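Local coordinates for Lmo1076 protein (Listeria monocytogenes serovar 1/2a, PDB 3FI7), which hydrolyses bacterial cell-wall peptidoglycan as a virulence-associated, autoinhibited N-acetylglucosaminidase of family GH73, of which this chain is the catalytic domain, at residues Asn129-Ser132 with Ser136-Lys139; Gly158-Ala161 with Thr165-Ser168; Asn77-Lys82 with Glu121-Lys126; Asp43-Lys46 with Tyr51-Val54; Met55-Ala60 with Asn171-Ser176. All blocks are in the same frame, centred on the assembly; numbering follows the deposited sequence.

How the interactions relate
Along the chain the order is interaction 4, interaction 3, interaction 1 and interaction 2. Interaction 5 joins helix 52-63 to the last helix, 166-176, so interactions 1, 2 and 3 all fall between its two segments. Helix 52-63 is shared by interactions 4 and 5, and helix 166-176 by interactions 2 and 5. The centres of interactions 2 and 5, and of 4 and 5, are about 12 Å apart; interactions 1 and 5 lie about 21 Å apart. Q58 of interaction 5 probably hydrogen-bonds both Y166 of interaction 2 and N123 of interaction 3. Interactions 2 to 5 thus meet at helix 52-63 of the glucosaminidase domain; interaction 1 joins through Y138, which touches Y160 and K126.

Interaction 1 of 5, residues Asn129-Ser132 with Ser136-Lys139; sequences NGPS and SYYK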
loop_
_atom_site.group_PDB
_atom_site.type_symbol
_atom_site.label_atom_id
_atom_site.label_comp_id
_atom_site.label_asym_id
_atom_site.label_seq_id
_atom_site.Cartn_x
_atom_site.Cartn_y
_atom_site.Cartn_z
ATOM N N ASN A 129 11.480 -11.027 -2.856
ATOM C CA ASN A 129 11.836 -12.257 -3.569
ATOM C C ASN A 129 11.818 -12.118 -5.083
ATOM O O ASN A 129 12.442 -12.909 -5.785
ATOM C CB ASN A 129 10.940 -13.425 -3.150
ATOM C CG ASN A 129 11.018 -13.713 -1.668
ATOM O OD1 ASN A 129 12.035 -13.452 -1.025
ATOM N ND2 ASN A 129 9.936 -14.247 -1.114
ATOM N N GLY A 130 11.093 -11.123 -5.581
ATOM C CA GLY A 130 11.017 -10.873 -7.009
ATOM C C GLY A 130 10.123 -11.828 -7.775
ATOM O O GLY A 130 9.642 -12.819 -7.228
ATOM N N PRO A 131 9.878 -11.522 -9.055
ATOM C CA PRO A 131 9.172 -12.440 -9.954
ATOM C C PRO A 131 10.061 -13.644 -10.232
ATOM O O PRO A 131 11.260 -13.594 -9.963
ATOM C CB PRO A 131 8.997 -11.606 -11.230
ATOM C CG PRO A 131 10.096 -10.579 -11.153
ATOM C CD PRO A 131 10.134 -10.222 -9.696
ATOM N N SER A 132 9.486 -14.710 -10.775
ATOM C CA SER A 132 10.206 -15.969 -10.898
ATOM C C SER A 132 11.389 -15.871 -11.855
ATOM O O SER A 132 12.368 -16.598 -11.703
ATOM C CB SER A 132 9.261 -17.087 -11.338
ATOM O OG SER A 132 8.722 -16.805 -12.616
ATOM N N SER A 136 15.992 -10.383 -8.277
ATOM C CA SER A 136 16.466 -9.064 -7.853
ATOM C C SER A 136 15.827 -7.927 -8.652
ATOM O O SER A 136 16.285 -6.788 -8.604
ATOM C CB SER A 136 17.998 -8.984 -7.919
ATOM O OG SER A 136 18.450 -8.933 -9.263
ATOM N N TYR A 137 14.761 -8.240 -9.379
ATOM C CA TYR A 137 14.034 -7.246 -10.161
ATOM C C TYR A 137 13.715 -5.946 -9.411
ATOM O O TYR A 137 13.807 -4.854 -9.984
ATOM C CB TYR A 137 12.737 -7.852 -10.684
ATOM C CG TYR A 137 12.073 -7.034 -11.762
ATOM C CD1 TYR A 137 12.778 -6.640 -12.894
ATOM C CD2 TYR A 137 10.739 -6.671 -11.662
ATOM C CE1 TYR A 137 12.176 -5.902 -13.891
ATOM C CE2 TYR A 137 10.124 -5.942 -12.656
ATOM C CZ TYR A 137 10.848 -5.560 -13.769
ATOM O OH TYR A 137 10.240 -4.824 -14.754
ATOM N N TYR A 138 13.327 -6.049 -8.142
ATOM C CA TYR A 138 12.954 -4.844 -7.400
ATOM C C TYR A 138 14.056 -4.331 -6.464
ATOM O O TYR A 138 13.774 -3.595 -5.515
ATOM C CB TYR A 138 11.647 -5.062 -6.622
ATOM C CG TYR A 138 10.441 -5.327 -7.502
ATOM C CD1 TYR A 138 9.859 -4.303 -8.234
ATOM C CD2 TYR A 138 9.877 -6.595 -7.584
ATOM C CE1 TYR A 138 8.751 -4.529 -9.035
ATOM C CE2 TYR A 138 8.763 -6.835 -8.386
ATOM C CZ TYR A 138 8.209 -5.795 -9.111
ATOM O OH TYR A 138 7.112 -6.010 -9.911
ATOM N N LYS A 139 15.303 -4.705 -6.740
ATOM C CA LYS A 139 16.431 -4.397 -5.846
ATOM C C LYS A 139 16.560 -2.916 -5.465
ATOM O O LYS A 139 17.008 -2.597 -4.366
ATOM C CB LYS A 139 17.746 -4.880 -6.450
ATOM C CG LYS A 139 18.084 -4.223 -7.776
ATOM C CD LYS A 139 19.378 -4.779 -8.357
ATOM C CE LYS A 139 19.539 -4.377 -9.818
ATOM N NZ LYS A 139 20.769 -4.954 -10.430
#
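Different first torsions bring the two tyrosines to P131. In Y137 the ring carbon CG lies anti to the backbone N (chi1 -166°), and CB and CD2 come to lie next to P131 CG and CD. In Y138 the bond from CA to CB does not head for P131. Its CG is anti to the carbonyl carbon (chi1 -63°), which brings ring atom CE2 near the proline. The proline CD touches both tyrosines. P131 CD is 3.7 Å from Y137 CB and 3.9 Å from Y138 CE2. P131 CG adds a contact to Y137 CD2 at 4.0 Å. The proline and Y137 side chains cross at about a right angle. Both segments belong to the loop between helices 116-129 and 149-156 of the glucosaminidase domain. G130 is the first residue to leave helix 116-129, with phi 76°. S136-K139 is a type I beta turn closed by K139 N to S136 O at 3.0 Å. G130 CA also comes up to the edge of the Y138 ring, near its plane. On one face of that ring Y137 CD2 sits over the rim. Y138 is buried and packs further on K126, L127 and L156. Y137 O accepts a hydrogen bond from W155 NE1.

Interaction 2 of 5, residues Gly158-Ala161 with Thr165-Ser168; sequences GRYA and TYAS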
loop_
_atom_site.group_PDB
_atom_site.type_symbol
_atom_site.label_atom_id
_atom_site.label_comp_id
_atom_site.label_asym_id
_atom_site.label_seq_id
_atom_site.Cartn_x
_atom_site.Cartn_y
_atom_site.Cartn_z
ATOM N N GLY A 158 7.759 1.946 -13.767
ATOM C CA GLY A 158 8.210 1.201 -14.928
ATOM C C GLY A 158 8.429 -0.276 -14.638
ATOM O O GLY A 158 8.558 -1.079 -15.556
ATOM N N ARG A 159 8.482 -0.650 -13.364
ATOM C CA ARG A 159 8.672 -2.058 -13.027
ATOM C C ARG A 159 7.430 -2.681 -12.406
ATOM O O ARG A 159 6.943 -3.695 -12.885
ATOM C CB ARG A 159 9.898 -2.259 -12.133
ATOM C CG ARG A 159 11.209 -2.014 -12.867
ATOM C CD ARG A 159 12.439 -2.255 -11.996
ATOM N NE ARG A 159 13.649 -1.841 -12.696
ATOM C CZ ARG A 159 14.066 -0.581 -12.779
ATOM N NH1 ARG A 159 15.178 -0.294 -13.443
ATOM N NH2 ARG A 159 13.373 0.393 -12.190
ATOM N N TYR A 160 6.923 -2.073 -11.339
ATOM C CA TYR A 160 5.733 -2.586 -10.685
ATOM C C TYR A 160 4.500 -2.303 -11.546
ATOM O O TYR A 160 3.590 -3.122 -11.652
ATOM C CB TYR A 160 5.570 -1.968 -9.291
ATOM C CG TYR A 160 4.446 -2.596 -8.502
ATOM C CD1 TYR A 160 3.144 -2.123 -8.618
ATOM C CD2 TYR A 160 4.680 -3.681 -7.668
ATOM C CE1 TYR A 160 2.105 -2.700 -7.906
ATOM C CE2 TYR A 160 3.648 -4.268 -6.953
ATOM C CZ TYR A 160 2.362 -3.773 -7.079
ATOM O OH TYR A 160 1.332 -4.353 -6.377
ATOM N N ALA A 161 4.484 -1.135 -12.167
ATOM C CA ALA A 161 3.377 -0.735 -13.015
ATOM C C ALA A 161 3.914 0.072 -14.181
ATOM O O ALA A 161 4.908 0.786 -14.048
ATOM C CB ALA A 161 2.369 0.105 -12.217
ATOM N N THR A 165 3.956 8.266 -14.127
ATOM C CA THR A 165 3.864 9.126 -12.948
ATOM C C THR A 165 3.672 8.309 -11.671
ATOM O O THR A 165 3.334 8.862 -10.619
ATOM C CB THR A 165 2.738 10.180 -13.061
ATOM O OG1 THR A 165 1.496 9.527 -13.340
ATOM C CG2 THR A 165 3.047 11.186 -14.170
ATOM N N TYR A 166 3.898 7.001 -11.764
ATOM C CA TYR A 166 3.744 6.121 -10.604
ATOM C C TYR A 166 4.520 6.627 -9.390
ATOM O O TYR A 166 3.955 6.774 -8.307
ATOM C CB TYR A 166 4.162 4.685 -10.924
ATOM C CG TYR A 166 3.604 3.679 -9.942
ATOM C CD1 TYR A 166 2.232 3.504 -9.804
ATOM C CD2 TYR A 166 4.444 2.908 -9.149
ATOM C CE1 TYR A 166 1.715 2.593 -8.900
ATOM C CE2 TYR A 166 3.933 1.988 -8.245
ATOM C CZ TYR A 166 2.571 1.834 -8.124
ATOM O OH TYR A 166 2.060 0.915 -7.224
ATOM N N ALA A 167 5.810 6.892 -9.574
ATOM C CA ALA A 167 6.659 7.334 -8.466
ATOM C C ALA A 167 6.124 8.618 -7.853
ATOM O O ALA A 167 6.065 8.773 -6.627
ATOM C CB ALA A 167 8.093 7.530 -8.929
ATOM N N SER A 168 5.736 9.538 -8.722
ATOM C CA SER A 168 5.209 10.821 -8.289
ATOM C C SER A 168 3.934 10.658 -7.438
ATOM O O SER A 168 3.757 11.349 -6.440
ATOM C CB SER A 168 4.955 11.714 -9.510
ATOM O OG SER A 168 4.051 12.751 -9.189
#
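A161 and Y166 are the closest residues of the two segments by backbone, with A161 CA 7.3 Å from Y166 CA. Residues 158-161 form a loop after helix 149-156, and G158 N makes a weak bond to A161 O within it. G158 has a positive phi, which suits glycine. Residues 166-168 are the first turn of helix 166-176. T165 precedes it at the N-cap position, but its side chain makes no capping bond. The side chains of Y160, A161 and Y166 all start out toward the other segment. The A161 methyl sits over the centre of one face of the Y166 ring. This is a CH-pi contact, with A161 CB 4.2 Å from the Y166 ring centroid and only 12° off the normal. Y160 CD1 is 3.5 Å from Y166 OH and 4.0 Å from Y166 CZ. Y160 CE1 lies 3.7 Å from Y166 OH, so the hydroxyl meets the CD1-CE1 bond of Y160 obliquely. The Y166 ring points across to the loop because its CG is anti to the backbone N (chi1 -161°). Its hydroxyl is hydrogen-bonded to E62 OE2 and to Q58 NE2, both on helix 52-63. Y160 also packs on Q58 and E62. In this lysozyme-clan glucosaminidase domain, the CH-pi contact and the tyrosine pair join the loop after helix 149-156 to the first turn of helix 166-176, with Y166 OH bonded to helix 52-63.

Interaction 3 of 5, residues Asn77-Lys82 with Glu121-Lys126; sequences NLFGIK and EDNAKK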
loop_
_atom_site.group_PDB
_atom_site.type_symbol
_atom_site.label_atom_id
_atom_site.label_comp_id
_atom_site.label_asym_id
_atom_site.label_seq_id
_atom_site.Cartn_x
_atom_site.Cartn_y
_atom_site.Cartn_z
ATOM N N ASN A 77 -7.892 -8.328 -0.759
ATOM C CA ASN A 77 -6.832 -8.333 -1.766
ATOM C C ASN A 77 -6.510 -6.901 -2.193
ATOM O O ASN A 77 -7.067 -6.387 -3.176
ATOM C CB ASN A 77 -7.277 -9.199 -2.961
ATOM C CG ASN A 77 -6.165 -9.453 -3.975
ATOM O OD1 ASN A 77 -5.190 -8.706 -4.063
ATOM N ND2 ASN A 77 -6.326 -10.516 -4.763
ATOM N N LEU A 78 -5.615 -6.257 -1.443
ATOM C CA LEU A 78 -5.343 -4.830 -1.623
ATOM C C LEU A 78 -4.643 -4.522 -2.931
ATOM O O LEU A 78 -4.807 -3.440 -3.493
ATOM C CB LEU A 78 -4.502 -4.282 -0.466
ATOM C CG LEU A 78 -5.128 -4.371 0.930
ATOM C CD1 LEU A 78 -4.080 -4.058 1.999
ATOM C CD2 LEU A 78 -6.356 -3.453 1.054
ATOM N N PHE A 79 -3.852 -5.465 -3.420
ATOM C CA PHE A 79 -3.026 -5.176 -4.581
ATOM C C PHE A 79 -3.582 -5.789 -5.868
ATOM O O PHE A 79 -2.956 -5.707 -6.916
ATOM C CB PHE A 79 -1.580 -5.597 -4.310
ATOM C CG PHE A 79 -0.979 -4.937 -3.101
ATOM C CD1 PHE A 79 -0.290 -3.739 -3.216
ATOM C CD2 PHE A 79 -1.118 -5.505 -1.843
ATOM C CE1 PHE A 79 0.267 -3.122 -2.096
ATOM C CE2 PHE A 79 -0.564 -4.898 -0.727
ATOM C CZ PHE A 79 0.130 -3.701 -0.854
ATOM N N GLY A 80 -4.771 -6.379 -5.789
ATOM C CA GLY A 80 -5.399 -6.973 -6.962
ATOM C C GLY A 80 -4.583 -8.100 -7.574
ATOM O O GLY A 80 -4.497 -8.230 -8.793
ATOM N N ILE A 81 -3.980 -8.920 -6.721
ATOM C CA ILE A 81 -3.146 -10.026 -7.168
ATOM C C ILE A 81 -3.980 -11.165 -7.754
ATOM O O ILE A 81 -4.937 -11.625 -7.135
ATOM C CB ILE A 81 -2.307 -10.578 -6.002
ATOM C CG1 ILE A 81 -1.354 -9.501 -5.482
ATOM C CG2 ILE A 81 -1.547 -11.830 -6.429
ATOM C CD1 ILE A 81 -0.602 -8.775 -6.579
ATOM N N LYS A 82 -3.610 -11.620 -8.948
ATOM C CA LYS A 82 -4.313 -12.733 -9.588
ATOM C C LYS A 82 -3.859 -14.087 -9.052
ATOM O O LYS A 82 -2.745 -14.228 -8.554
ATOM C CB LYS A 82 -4.151 -12.681 -11.110
ATOM C CG LYS A 82 -5.051 -11.664 -11.781
ATOM C CD LYS A 82 -4.840 -11.649 -13.277
ATOM C CE LYS A 82 -5.589 -10.506 -13.915
ATOM N NZ LYS A 82 -5.039 -10.188 -15.260
ATOM N N GLU A 121 1.750 -8.991 3.121
ATOM C CA GLU A 121 2.904 -9.881 3.100
ATOM C C GLU A 121 3.238 -10.347 1.674
ATOM O O GLU A 121 4.414 -10.460 1.314
ATOM C CB GLU A 121 2.714 -11.072 4.042
ATOM C CG GLU A 121 3.916 -12.015 4.063
ATOM C CD GLU A 121 4.111 -12.715 5.403
ATOM O OE1 GLU A 121 3.127 -12.826 6.169
ATOM O OE2 GLU A 121 5.252 -13.155 5.687
ATOM N N ASP A 122 2.208 -10.608 0.870
ATOM C CA ASP A 122 2.419 -10.949 -0.535
ATOM C C ASP A 122 3.155 -9.845 -1.281
ATOM O O ASP A 122 4.043 -10.131 -2.079
ATOM C CB ASP A 122 1.102 -11.283 -1.248
ATOM C CG ASP A 122 0.964 -12.774 -1.562
ATOM O OD1 ASP A 122 0.228 -13.109 -2.521
ATOM O OD2 ASP A 122 1.593 -13.607 -0.862
ATOM N N ASN A 123 2.784 -8.590 -1.020
ATOM C CA ASN A 123 3.461 -7.451 -1.635
ATOM C C ASN A 123 4.924 -7.417 -1.210
ATOM O O ASN A 123 5.810 -7.181 -2.032
ATOM C CB ASN A 123 2.744 -6.131 -1.294
ATOM C CG ASN A 123 3.584 -4.892 -1.612
ATOM O OD1 ASN A 123 4.236 -4.326 -0.732
ATOM N ND2 ASN A 123 3.555 -4.456 -2.862
ATOM N N ALA A 124 5.176 -7.675 0.070
ATOM C CA ALA A 124 6.545 -7.693 0.589
ATOM C C ALA A 124 7.363 -8.818 -0.051
ATOM O O ALA A 124 8.521 -8.627 -0.412
ATOM C CB ALA A 124 6.543 -7.838 2.103
ATOM N N LYS A 125 6.755 -9.992 -0.178
ATOM C CA LYS A 125 7.420 -11.127 -0.806
ATOM C C LYS A 125 7.732 -10.814 -2.266
ATOM O O LYS A 125 8.825 -11.096 -2.753
ATOM C CB LYS A 125 6.554 -12.381 -0.721
ATOM C CG LYS A 125 6.551 -13.068 0.634
ATOM C CD LYS A 125 5.518 -14.182 0.609
ATOM C CE LYS A 125 5.645 -15.126 1.784
ATOM N NZ LYS A 125 4.604 -16.191 1.686
ATOM N N LYS A 126 6.763 -10.223 -2.954
ATOM C CA LYS A 126 6.933 -9.830 -4.342
ATOM C C LYS A 126 8.160 -8.928 -4.523
ATOM O O LYS A 126 9.011 -9.203 -5.370
ATOM C CB LYS A 126 5.664 -9.139 -4.844
ATOM C CG LYS A 126 5.598 -8.923 -6.347
ATOM C CD LYS A 126 4.200 -8.447 -6.755
ATOM C CE LYS A 126 4.067 -8.290 -8.268
ATOM N NZ LYS A 126 2.705 -7.829 -8.676
#
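F79 lays one face of its ring against the side chain of N123. The N123 CB is above that face, 3.7 Å from the F79 ring centroid and displaced toward the rim. This is a CH-pi contact. The N123 amide continues it as a stack, its plane only 7° from that of the ring. N123 ND2 is 3.6 Å from F79 CE1, and N123 CG is 3.7 Å from F79 CZ. N123 CG is anti to the backbone N (chi1 166°), which lays the amide over the ring. ND2 also donates to Q58 OE1, and this probably fixes the rotation of the amide. I81 makes the second meeting point. I81 CD1 reaches the extended K126 chain tip to tip, 4.0 Å from K126 NZ. I81 CG2 is more loosely placed, 4.5 Å from D122 OD1, an atom that is hydrogen-bonded to Y113 OH.

The loop is braced from within by the buried N77. Its amide grips the backbone of I81 at both ends: I81 N gives a bond to N77 OD1 (2.9 Å), and N77 ND2 gives one to I81 O (3.0 Å). The second bond lies in the carbonyl plane, on a lone pair. These two bonds close the loop on itself. N77-G80 is a type I turn, which G80 leaves with a positive phi. F79 sits between helices 52-63 and 116-129, touching A59 on the first and L120 on the second. The I81 backbone is hydrogen-bonded to A111 of strand 104-111, which places the loop beside that strand.

Interaction 4 of 5, residues Asp43-Lys46 with Tyr51-Val54; sequences DLCK and YPSV
C45 and P52 join two consecutive helices, 29-47 and 52-63. The short link between them is a tight connection in the lysozyme-clan domain, and the contact is buried. D43 points away, and its O accepts a weak bond from K46 N near the end of the first helix. L44 faces another way and packs on L120 and E121 of helix 116-129. C45, the next residue, makes the contact. C45 CA is 5.6 Å from P52 CA. C45 SG is anti to the carbonyl carbon (chi1 -74°), and this brings the sulfur over the backbone at the start of the second helix. C45 SG lies 3.7 Å from P52 N and at the same distance from Y51 O. C45 CB packs alongside the proline ring, 3.8 Å from P52 CG and 3.9 Å from P52 CD. After C45, K46 turns away from the second helix.

On the other side, Y51 holds the N-cap position, and its O takes a weak bond from V54 N. P52 follows in the first turn, where a helix does not need a backbone N-H and a proline fits well. Y51 starts away from C45, and its OH is hydrogen-bonded to A146 O. S53 also points away from the first helix. The cysteine sulfur touches the start of helix 52-63 and also M55 CE. Across the contact, the atom nearest to C45 SG is P52 CA at 3.6 Å.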
loop_
_atom_site.group_PDB
_atom_site.type_symbol
_atom_site.label_atom_id
_atom_site.label_comp_id
_atom_site.label_asym_id
_atom_site.label_seq_id
_atom_site.Cartn_x
_atom_site.Cartn_y
_atom_site.Cartn_z
ATOM N N ASP A 43 5.883 -4.063 10.733
ATOM C CA ASP A 43 6.403 -5.387 11.065
ATOM C C ASP A 43 6.925 -6.125 9.838
ATOM O O ASP A 43 8.028 -6.641 9.850
ATOM C CB ASP A 43 5.332 -6.233 11.746
ATOM C CG ASP A 43 4.851 -5.618 13.038
ATOM O OD1 ASP A 43 5.563 -4.731 13.558
ATOM O OD2 ASP A 43 3.770 -6.020 13.533
ATOM N N LEU A 44 6.127 -6.172 8.779
ATOM C CA LEU A 44 6.514 -6.916 7.590
ATOM C C LEU A 44 7.702 -6.274 6.893
ATOM O O LEU A 44 8.581 -6.972 6.391
ATOM C CB LEU A 44 5.347 -7.028 6.619
ATOM C CG LEU A 44 4.201 -7.897 7.107
ATOM C CD1 LEU A 44 2.943 -7.559 6.312
ATOM C CD2 LEU A 44 4.573 -9.391 7.011
ATOM N N CYS A 45 7.731 -4.944 6.858
ATOM C CA CYS A 45 8.811 -4.253 6.160
ATOM C C CYS A 45 10.141 -4.352 6.896
ATOM O O CYS A 45 11.207 -4.191 6.295
ATOM C CB CYS A 45 8.446 -2.799 5.866
ATOM S SG CYS A 45 7.243 -2.660 4.526
ATOM N N LYS A 46 10.073 -4.622 8.194
ATOM C CA LYS A 46 11.274 -4.885 8.972
ATOM C C LYS A 46 11.777 -6.287 8.635
ATOM O O LYS A 46 12.954 -6.491 8.367
ATOM C CB LYS A 46 10.984 -4.769 10.467
ATOM C CG LYS A 46 12.225 -4.813 11.332
ATOM C CD LYS A 46 11.881 -5.021 12.798
ATOM C CE LYS A 46 13.137 -5.237 13.637
ATOM N NZ LYS A 46 12.804 -5.674 15.024
ATOM N N TYR A 51 10.714 -0.243 2.771
ATOM C CA TYR A 51 10.116 0.960 3.382
ATOM C C TYR A 51 8.622 0.777 3.655
ATOM O O TYR A 51 7.839 0.558 2.726
ATOM C CB TYR A 51 10.285 2.197 2.489
ATOM C CG TYR A 51 11.665 2.804 2.475
ATOM C CD1 TYR A 51 12.074 3.657 3.487
ATOM C CD2 TYR A 51 12.559 2.537 1.430
ATOM C CE1 TYR A 51 13.342 4.225 3.477
ATOM C CE2 TYR A 51 13.823 3.097 1.408
ATOM C CZ TYR A 51 14.214 3.939 2.440
ATOM O OH TYR A 51 15.471 4.507 2.433
ATOM N N PRO A 52 8.217 0.888 4.928
ATOM C CA PRO A 52 6.795 0.849 5.291
ATOM C C PRO A 52 6.018 1.981 4.611
ATOM O O PRO A 52 4.846 1.821 4.257
ATOM C CB PRO A 52 6.806 1.085 6.809
ATOM C CG PRO A 52 8.163 0.765 7.254
ATOM C CD PRO A 52 9.094 1.024 6.102
ATOM N N SER A 53 6.663 3.128 4.439
ATOM C CA SER A 53 5.988 4.266 3.832
ATOM C C SER A 53 5.611 3.926 2.399
ATOM O O SER A 53 4.557 4.318 1.914
ATOM C CB SER A 53 6.875 5.509 3.855
ATOM O OG SER A 53 8.096 5.253 3.189
ATOM N N VAL A 54 6.478 3.184 1.725
ATOM C CA VAL A 54 6.239 2.831 0.335
ATOM C C VAL A 54 5.152 1.751 0.241
ATOM O O VAL A 54 4.300 1.783 -0.651
ATOM C CB VAL A 54 7.550 2.382 -0.346
ATOM C CG1 VAL A 54 7.283 1.798 -1.728
ATOM C CG2 VAL A 54 8.521 3.562 -0.425
#

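Interaction 5 of 5, residues Met55-Ala60 with Asn171-Ser176; sequences MIAQAA and NTLISS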
loop_
_atom_site.group_PDB
_atom_site.type_symbol
_atom_site.label_atom_id
_atom_site.label_comp_id
_atom_site.label_asym_id
_atom_site.label_seq_id
_atom_site.Cartn_x
_atom_site.Cartn_y
_atom_site.Cartn_z
ATOM N N MET A 55 5.166 0.814 1.181
ATOM C CA MET A 55 4.134 -0.224 1.224
ATOM C C MET A 55 2.736 0.340 1.507
ATOM O O MET A 55 1.747 -0.062 0.885
ATOM C CB MET A 55 4.472 -1.289 2.271
ATOM C CG MET A 55 3.412 -2.389 2.359
ATOM S SD MET A 55 3.733 -3.644 3.625
ATOM C CE MET A 55 4.810 -4.758 2.727
ATOM N N ILE A 56 2.658 1.262 2.460
ATOM C CA ILE A 56 1.378 1.848 2.824
ATOM C C ILE A 56 0.861 2.683 1.656
ATOM O O ILE A 56 -0.314 2.616 1.319
ATOM C CB ILE A 56 1.488 2.703 4.111
ATOM C CG1 ILE A 56 1.813 1.812 5.312
ATOM C CG2 ILE A 56 0.207 3.475 4.352
ATOM C CD1 ILE A 56 2.467 2.553 6.473
ATOM N N ALA A 57 1.742 3.457 1.030
ATOM C CA ALA A 57 1.344 4.253 -0.134
ATOM C C ALA A 57 0.872 3.360 -1.284
ATOM O O ALA A 57 -0.133 3.649 -1.930
ATOM C CB ALA A 57 2.477 5.142 -0.586
ATOM N N GLN A 58 1.588 2.268 -1.530
ATOM C CA GLN A 58 1.168 1.324 -2.562
ATOM C C GLN A 58 -0.192 0.730 -2.245
ATOM O O GLN A 58 -1.044 0.627 -3.128
ATOM C CB GLN A 58 2.186 0.195 -2.747
ATOM C CG GLN A 58 3.298 0.525 -3.704
ATOM C CD GLN A 58 3.977 -0.720 -4.240
ATOM O OE1 GLN A 58 4.663 -1.428 -3.505
ATOM N NE2 GLN A 58 3.792 -0.992 -5.530
ATOM N N ALA A 59 -0.404 0.349 -0.986
ATOM C CA ALA A 59 -1.671 -0.270 -0.612
ATOM C C ALA A 59 -2.828 0.687 -0.829
ATOM O O ALA A 59 -3.875 0.275 -1.311
ATOM C CB ALA A 59 -1.650 -0.761 0.819
ATOM N N ALA A 60 -2.632 1.961 -0.487
ATOM C CA ALA A 60 -3.696 2.953 -0.627
ATOM C C ALA A 60 -3.999 3.196 -2.096
ATOM O O ALA A 60 -5.154 3.335 -2.491
ATOM C CB ALA A 60 -3.316 4.267 0.051
ATOM N N ASN A 171 5.051 9.264 -4.041
ATOM C CA ASN A 171 5.681 10.361 -3.309
ATOM C C ASN A 171 4.666 11.351 -2.745
ATOM O O ASN A 171 4.842 11.864 -1.648
ATOM C CB ASN A 171 6.692 11.104 -4.179
ATOM C CG ASN A 171 7.872 10.231 -4.582
ATOM O OD1 ASN A 171 8.134 9.198 -3.968
ATOM N ND2 ASN A 171 8.594 10.653 -5.617
ATOM N N THR A 172 3.602 11.613 -3.497
ATOM C CA THR A 172 2.596 12.562 -3.050
ATOM C C THR A 172 1.809 11.999 -1.861
ATOM O O THR A 172 1.537 12.715 -0.905
ATOM C CB THR A 172 1.650 12.972 -4.191
ATOM O OG1 THR A 172 2.409 13.576 -5.244
ATOM C CG2 THR A 172 0.592 13.966 -3.696
ATOM N N LEU A 173 1.454 10.718 -1.918
ATOM C CA LEU A 173 0.797 10.072 -0.788
ATOM C C LEU A 173 1.706 10.104 0.431
ATOM O O LEU A 173 1.281 10.447 1.528
ATOM C CB LEU A 173 0.448 8.627 -1.118
ATOM C CG LEU A 173 -0.745 8.432 -2.048
ATOM C CD1 LEU A 173 -0.619 7.137 -2.821
ATOM C CD2 LEU A 173 -2.005 8.435 -1.225
ATOM N N ILE A 174 2.969 9.753 0.228
ATOM C CA ILE A 174 3.923 9.695 1.325
ATOM C C ILE A 174 4.090 11.039 2.039
ATOM O O ILE A 174 3.993 11.095 3.263
ATOM C CB ILE A 174 5.274 9.129 0.863
ATOM C CG1 ILE A 174 5.134 7.628 0.606
ATOM C CG2 ILE A 174 6.363 9.420 1.888
ATOM C CD1 ILE A 174 6.317 7.004 -0.135
ATOM N N SER A 175 4.308 12.125 1.301
ATOM C CA SER A 175 4.437 13.420 1.981
ATOM C C SER A 175 3.108 13.987 2.502
ATOM O O SER A 175 3.079 14.629 3.538
ATOM C CB SER A 175 5.145 14.459 1.110
ATOM O OG SER A 175 4.345 14.800 0.006
ATOM N N SER A 176 2.014 13.750 1.792
ATOM C CA SER A 176 0.726 14.321 2.183
ATOM C C SER A 176 0.206 13.715 3.482
ATOM O O SER A 176 -0.499 14.380 4.244
ATOM C CB SER A 176 -0.315 14.130 1.074
ATOM O OG SER A 176 0.006 14.905 -0.067
#
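A57 and L173 bury the most surface here, followed by A60 and I174. A57 is the meeting point of helices 52-63 and 166-176. A57 CA is only 5.9 Å from L173 CA, a close approach made with a small methyl on one side. The methyl touches two residues at once. A57 CB is 3.8 Å from I174 CG1 and 4.1 Å from L173 CB. L173 then reaches past the methyl to the backbone. Its CG is anti to the carbonyl carbon (chi1 -75°), which sends L173 CD1 to within 3.6 Å of A57 O. I174 starts off to the side, and its CG1, likewise anti to the carbonyl carbon (chi1 -72°), brings it back to the alanine. A60, one turn beyond A57, also faces the other helix but at a looser distance. A60 and L173 both touch W65, while I174 packs on Y149 of helix 149-156.

The far side of helix 166-176 is more exposed. There S176 OG bonds T172 O at 2.8 Å, and S176 N bonds the same oxygen from the opposite face of its plane. The contact between the two helices is plain apolar packing. It sets the last helix of the glucosaminidase domain against the buried helix 52-63, around which the lysozyme-like helical fold is assembled.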